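Local coordinates for Tlr1789 protein (Thermosynechococcus elongatus, PDB 2X8X) that belongs to the Omp85 family and probably helps insert or transport proteins at the cyanobacterial outer membrane, this chain being its N-terminal region of POTRA domains, at residues A8-E13 and Q25-R30; N45-T50 and I69-R74. One frame throughout, in Å; residues are numbered along the deposited sequence.

Interaction 1 (A8-E13 and Q25-R30)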
loop_
_atom_site.group_PDB
_atom_site.type_symbol
_atom_site.label_atom_id
_atom_site.label_comp_id
_atom_site.label_asym_id
_atom_site.label_seq_id
_atom_site.Cartn_x
_atom_site.Cartn_y
_atom_site.Cartn_z
ATOM N N ALA A 8 11.429 -35.739 20.896
ATOM C CA ALA A 8 10.600 -36.165 22.054
ATOM C C ALA A 8 9.454 -35.220 22.443
ATOM O O ALA A 8 8.392 -35.684 22.904
ATOM C CB ALA A 8 11.465 -36.430 23.271
ATOM N N GLU A 9 9.668 -33.897 22.323
ATOM C CA GLU A 9 8.597 -32.919 22.609
ATOM C C GLU A 9 8.766 -31.701 21.738
ATOM O O GLU A 9 9.866 -31.363 21.272
ATOM C CB GLU A 9 8.440 -32.535 24.118
ATOM C CG GLU A 9 9.559 -31.684 24.734
ATOM C CD GLU A 9 9.530 -31.597 26.317
ATOM O OE1 GLU A 9 8.707 -30.806 26.845
ATOM O OE2 GLU A 9 10.331 -32.297 27.031
ATOM N N VAL A 10 7.629 -31.066 21.529
ATOM C CA VAL A 10 7.580 -29.848 20.752
ATOM C C VAL A 10 6.896 -28.865 21.682
ATOM O O VAL A 10 5.842 -29.165 22.253
ATOM C CB VAL A 10 6.820 -30.067 19.397
ATOM C CG1 VAL A 10 6.747 -28.746 18.571
ATOM C CG2 VAL A 10 7.528 -31.114 18.574
ATOM N N VAL A 11 7.539 -27.719 21.913
ATOM C CA VAL A 11 6.850 -26.647 22.629
ATOM C C VAL A 11 6.801 -25.363 21.781
ATOM O O VAL A 11 7.697 -25.069 20.979
ATOM C CB VAL A 11 7.448 -26.429 24.069
ATOM C CG1 VAL A 11 8.995 -26.368 23.999
ATOM C CG2 VAL A 11 6.822 -25.181 24.787
ATOM N N VAL A 12 5.716 -24.624 21.932
ATOM C CA VAL A 12 5.623 -23.288 21.324
ATOM C C VAL A 12 5.714 -22.232 22.433
ATOM O O VAL A 12 4.927 -22.288 23.381
ATOM C CB VAL A 12 4.295 -23.171 20.543
ATOM C CG1 VAL A 12 4.006 -21.709 20.130
ATOM C CG2 VAL A 12 4.313 -24.092 19.333
ATOM N N GLU A 13 6.683 -21.307 22.342
ATOM C CA GLU A 13 6.815 -20.198 23.300
ATOM C C GLU A 13 6.557 -18.831 22.674
ATOM O O GLU A 13 7.112 -18.517 21.622
ATOM C CB GLU A 13 8.229 -20.121 23.865
ATOM C CG GLU A 13 8.592 -21.227 24.827
ATOM C CD GLU A 13 9.912 -20.914 25.516
ATOM O OE1 GLU A 13 10.423 -19.765 25.280
ATOM O OE2 GLU A 13 10.422 -21.812 26.260
ATOM N N GLN A 25 -0.745 -26.424 14.277
ATOM C CA GLN A 25 -1.477 -26.811 13.075
ATOM C C GLN A 25 -0.551 -26.708 11.852
ATOM O O GLN A 25 -0.623 -27.521 10.988
ATOM C CB GLN A 25 -2.649 -25.830 12.977
ATOM C CG GLN A 25 -3.776 -25.992 11.947
ATOM C CD GLN A 25 -5.084 -25.212 12.382
ATOM O OE1 GLN A 25 -5.014 -24.106 12.946
ATOM N NE2 GLN A 25 -6.269 -25.801 12.108
ATOM N N VAL A 26 0.339 -25.711 11.786
ATOM C CA VAL A 26 1.062 -25.431 10.532
ATOM C C VAL A 26 2.440 -26.115 10.445
ATOM O O VAL A 26 2.992 -26.258 9.384
ATOM C CB VAL A 26 1.202 -23.892 10.250
ATOM C CG1 VAL A 26 -0.145 -23.178 10.321
ATOM C CG2 VAL A 26 2.086 -23.262 11.233
ATOM N N ILE A 27 2.996 -26.534 11.553
ATOM C CA ILE A 27 4.321 -27.186 11.517
ATOM C C ILE A 27 4.145 -28.682 11.248
ATOM O O ILE A 27 3.051 -29.230 11.454
ATOM C CB ILE A 27 5.123 -26.987 12.834
ATOM C CG1 ILE A 27 4.444 -27.766 13.973
ATOM C CG2 ILE A 27 5.379 -25.431 13.069
ATOM C CD1 ILE A 27 4.898 -27.460 15.420
ATOM N N SER A 28 5.191 -29.344 10.772
ATOM C CA SER A 28 5.059 -30.765 10.582
ATOM C C SER A 28 5.778 -31.521 11.688
ATOM O O SER A 28 5.562 -32.705 11.837
ATOM C CB SER A 28 5.557 -31.186 9.189
ATOM O OG SER A 28 6.930 -30.781 9.048
ATOM N N THR A 29 6.657 -30.848 12.435
ATOM C CA THR A 29 7.435 -31.519 13.477
ATOM C C THR A 29 6.540 -31.801 14.693
ATOM O O THR A 29 5.892 -30.886 15.260
ATOM C CB THR A 29 8.738 -30.737 13.852
ATOM O OG1 THR A 29 9.497 -30.439 12.653
ATOM C CG2 THR A 29 9.591 -31.595 14.781
ATOM N N ARG A 30 6.484 -33.086 15.037
ATOM C CA ARG A 30 5.716 -33.652 16.149
ATOM C C ARG A 30 6.650 -34.449 17.079
ATOM O O ARG A 30 7.724 -34.862 16.666
ATOM C CB ARG A 30 4.627 -34.645 15.646
ATOM C CG ARG A 30 3.676 -34.166 14.492
ATOM C CD ARG A 30 2.640 -33.144 14.985
ATOM N NE ARG A 30 1.982 -32.422 13.881
ATOM C CZ ARG A 30 1.614 -31.129 13.910
ATOM N NH1 ARG A 30 1.854 -30.366 15.000
ATOM N NH2 ARG A 30 1.015 -30.588 12.825
#
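Val10 of strand 9-13 comes within 6.3 Å of Arg30, CA to CA, where the chain runs on past helix 17-26. This is the first POTRA domain of the chain, in which two helices pack on one face of a mixed β-sheet, and the contact joins the sheet to the turn between them. Ile27, the first residue to leave helical geometry, drops its side chain toward the strand. Its CD1 meets CG1 of Val10 at 3.9 Å, tip to tip. Val10 holds that methyl anti to its backbone N (chi1 179°), which sends CG1 forward to the isoleucine and leaves CG2 against the turn backbone, 3.7 Å from Thr29 O and 3.8 Å from Arg30 C. A β-branched valine suits this position because its two methyls serve two surfaces. Ile27, longer by one carbon, spans the distance from the turn and also touches Phe71 of strand 66-75 and Ile47 of helix 37-48. Thr29 turns its CG2 to CG2 of Val10 at 4.3 Å, while its OG1 hydrogen-bonds Asp43 OD2; OD1 takes the backbone N of Ser28, so the two carboxylate oxygens hold the turn at neighbouring residues. The Arg30 side chain folds back to the end of helix 17-26, its guanidinium meeting Gln25 O edge-on and in plane, and NH1 bonds to Tyr24 O. The Tyr24 OH is hydrogen-bonded to Val10 O, tying helix to strand. Thr29 O, buried under the CG2 methyl of Val10, has no polar partner in the model.

Interaction 2 (N45-T50 and I69-R74)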
loop_
_atom_site.group_PDB
_atom_site.type_symbol
_atom_site.label_atom_id
_atom_site.label_comp_id
_atom_site.label_asym_id
_atom_site.label_seq_id
_atom_site.Cartn_x
_atom_site.Cartn_y
_atom_site.Cartn_z
ATOM N N ASN A 45 9.470 -21.193 8.356
ATOM C CA ASN A 45 8.854 -20.523 7.171
ATOM C C ASN A 45 7.335 -20.605 7.198
ATOM O O ASN A 45 6.645 -19.624 6.970
ATOM C CB ASN A 45 9.279 -21.167 5.875
ATOM C CG ASN A 45 10.720 -21.026 5.572
ATOM O OD1 ASN A 45 11.235 -21.751 4.704
ATOM N ND2 ASN A 45 11.395 -20.111 6.222
ATOM N N ALA A 46 6.781 -21.791 7.431
ATOM C CA ALA A 46 5.296 -21.950 7.503
ATOM C C ALA A 46 4.631 -21.136 8.579
ATOM O O ALA A 46 3.540 -20.598 8.373
ATOM C CB ALA A 46 4.908 -23.458 7.659
ATOM N N ILE A 47 5.253 -21.066 9.742
ATOM C CA ILE A 47 4.731 -20.228 10.797
ATOM C C ILE A 47 4.811 -18.765 10.428
ATOM O O ILE A 47 3.867 -17.964 10.669
ATOM C CB ILE A 47 5.540 -20.466 12.101
ATOM C CG1 ILE A 47 5.368 -21.917 12.588
ATOM C CG2 ILE A 47 5.063 -19.508 13.146
ATOM C CD1 ILE A 47 6.429 -22.349 13.658
ATOM N N PHE A 48 5.931 -18.370 9.849
ATOM C CA PHE A 48 6.023 -16.977 9.426
ATOM C C PHE A 48 4.971 -16.644 8.351
ATOM O O PHE A 48 4.388 -15.540 8.398
ATOM C CB PHE A 48 7.442 -16.647 8.974
ATOM C CG PHE A 48 7.726 -15.189 8.959
ATOM C CD1 PHE A 48 8.169 -14.542 10.113
ATOM C CD2 PHE A 48 7.580 -14.470 7.793
ATOM C CE1 PHE A 48 8.431 -13.149 10.084
ATOM C CE2 PHE A 48 7.759 -13.065 7.748
ATOM C CZ PHE A 48 8.246 -12.419 8.924
ATOM N N ALA A 49 4.717 -17.577 7.398
ATOM C CA ALA A 49 3.759 -17.331 6.328
ATOM C C ALA A 49 2.339 -17.114 6.838
ATOM O O ALA A 49 1.495 -16.681 6.052
ATOM C CB ALA A 49 3.713 -18.453 5.322
ATOM N N THR A 50 2.062 -17.373 8.105
ATOM C CA THR A 50 0.671 -17.173 8.595
ATOM C C THR A 50 0.382 -15.660 8.696
ATOM O O THR A 50 -0.763 -15.267 8.665
ATOM C CB THR A 50 0.432 -17.772 9.962
ATOM O OG1 THR A 50 1.329 -17.143 10.904
ATOM C CG2 THR A 50 0.545 -19.380 9.932
ATOM N N ILE A 69 12.060 -29.680 20.597
ATOM C CA ILE A 69 12.078 -28.487 19.712
ATOM C C ILE A 69 11.211 -27.420 20.342
ATOM O O ILE A 69 9.998 -27.660 20.643
ATOM C CB ILE A 69 11.653 -28.742 18.199
ATOM C CG1 ILE A 69 12.564 -29.808 17.589
ATOM C CG2 ILE A 69 11.862 -27.450 17.396
ATOM C CD1 ILE A 69 14.027 -29.364 17.590
ATOM N N THR A 70 11.850 -26.265 20.598
ATOM C CA THR A 70 11.121 -25.102 21.021
ATOM C C THR A 70 11.027 -24.117 19.821
ATOM O O THR A 70 12.055 -23.643 19.280
ATOM C CB THR A 70 11.776 -24.402 22.287
ATOM O OG1 THR A 70 11.864 -25.348 23.381
ATOM C CG2 THR A 70 10.939 -23.224 22.744
ATOM N N PHE A 71 9.791 -23.825 19.428
ATOM C CA PHE A 71 9.544 -22.774 18.468
ATOM C C PHE A 71 9.355 -21.437 19.187
ATOM O O PHE A 71 8.339 -21.240 19.818
ATOM C CB PHE A 71 8.344 -23.153 17.616
ATOM C CG PHE A 71 8.678 -24.190 16.596
ATOM C CD1 PHE A 71 8.297 -25.526 16.766
ATOM C CD2 PHE A 71 9.414 -23.826 15.447
ATOM C CE1 PHE A 71 8.636 -26.481 15.769
ATOM C CE2 PHE A 71 9.757 -24.735 14.475
ATOM C CZ PHE A 71 9.333 -26.088 14.621
ATOM N N VAL A 72 10.325 -20.535 19.100
ATOM C CA VAL A 72 10.126 -19.230 19.779
ATOM C C VAL A 72 9.551 -18.216 18.773
ATOM O O VAL A 72 10.167 -17.946 17.761
ATOM C CB VAL A 72 11.433 -18.660 20.388
ATOM C CG1 VAL A 72 11.106 -17.471 21.343
ATOM C CG2 VAL A 72 12.178 -19.763 21.173
ATOM N N VAL A 73 8.408 -17.647 19.135
ATOM C CA VAL A 73 7.598 -16.859 18.270
ATOM C C VAL A 73 7.381 -15.518 18.975
ATOM O O VAL A 73 7.306 -15.492 20.206
ATOM C CB VAL A 73 6.354 -17.698 18.134
ATOM C CG1 VAL A 73 5.093 -17.084 18.613
ATOM C CG2 VAL A 73 6.347 -18.476 16.831
ATOM N N ARG A 74 7.344 -14.413 18.191
ATOM C CA ARG A 74 7.169 -13.037 18.685
ATOM C C ARG A 74 6.071 -12.476 17.757
ATOM O O ARG A 74 6.335 -12.200 16.587
ATOM C CB ARG A 74 8.485 -12.227 18.545
ATOM C CG ARG A 74 8.399 -10.842 19.149
ATOM C CD ARG A 74 9.780 -10.103 19.052
ATOM N NE ARG A 74 9.315 -8.913 18.411
ATOM C CZ ARG A 74 9.718 -8.372 17.273
ATOM N NH1 ARG A 74 10.807 -8.767 16.621
ATOM N NH2 ARG A 74 9.020 -7.345 16.863
#
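Ile47, near the C-terminal end of helix 37-48, touches strand 69-74 with two different branches. CD1, at the end of the longer branch, sits 3.8 Å from CD2 of Phe71 and 4.1 Å from CG of the same ring, approaching it at a slant. CG2 meets CG2 of Val73 at 4.0 Å. With CG1 beside the backbone N (chi1 -63°), CG2 falls anti to that N, and one isoleucine reaches two inward-facing residues of the strand, Phe71 and Val73, which lie two apart and therefore on one face of the sheet. On the strand itself, Ile69 CG2 covers one face of the Phe71 ring near its perimeter, 3.7 Å from the ring plane. Val23 and Val26 of helix 17-26 and Phe53 of strand 53-63 also pack on Ile47. Thr50 closes back on Ile47: its OG1 donates to Ile47 O at 2.7 Å in the carbonyl plane, and its N bonds to the same oxygen. All three residues that touch across the contact are buried hydrocarbon, so the contact itself is purely apolar and rests on packing and the hydrophobic effect, while the Thr50 hydroxyl and N satisfy Ile47 O.

Interactions 1 and 2 are neighbouring parts of one hydrophobic core in the first POTRA domain, their centres about 10 Å apart. Their strands, 5-13 and 66-75, lie side by side and parallel in the sheet, joined by probable hydrogen bonds from Val11 N to Ile69 O and from Ile69 N to Glu9 O, each 2.8 Å. On the helix side the two meet through Ile27 CG2 and Ile47 CD1, which approach to 3.3 Å, short for two methyl carbons. Interaction 1 thus brings the turn after the first helix onto the sheet and interaction 2 the second helix, with Ile27 and Ile47 both packing against Phe71.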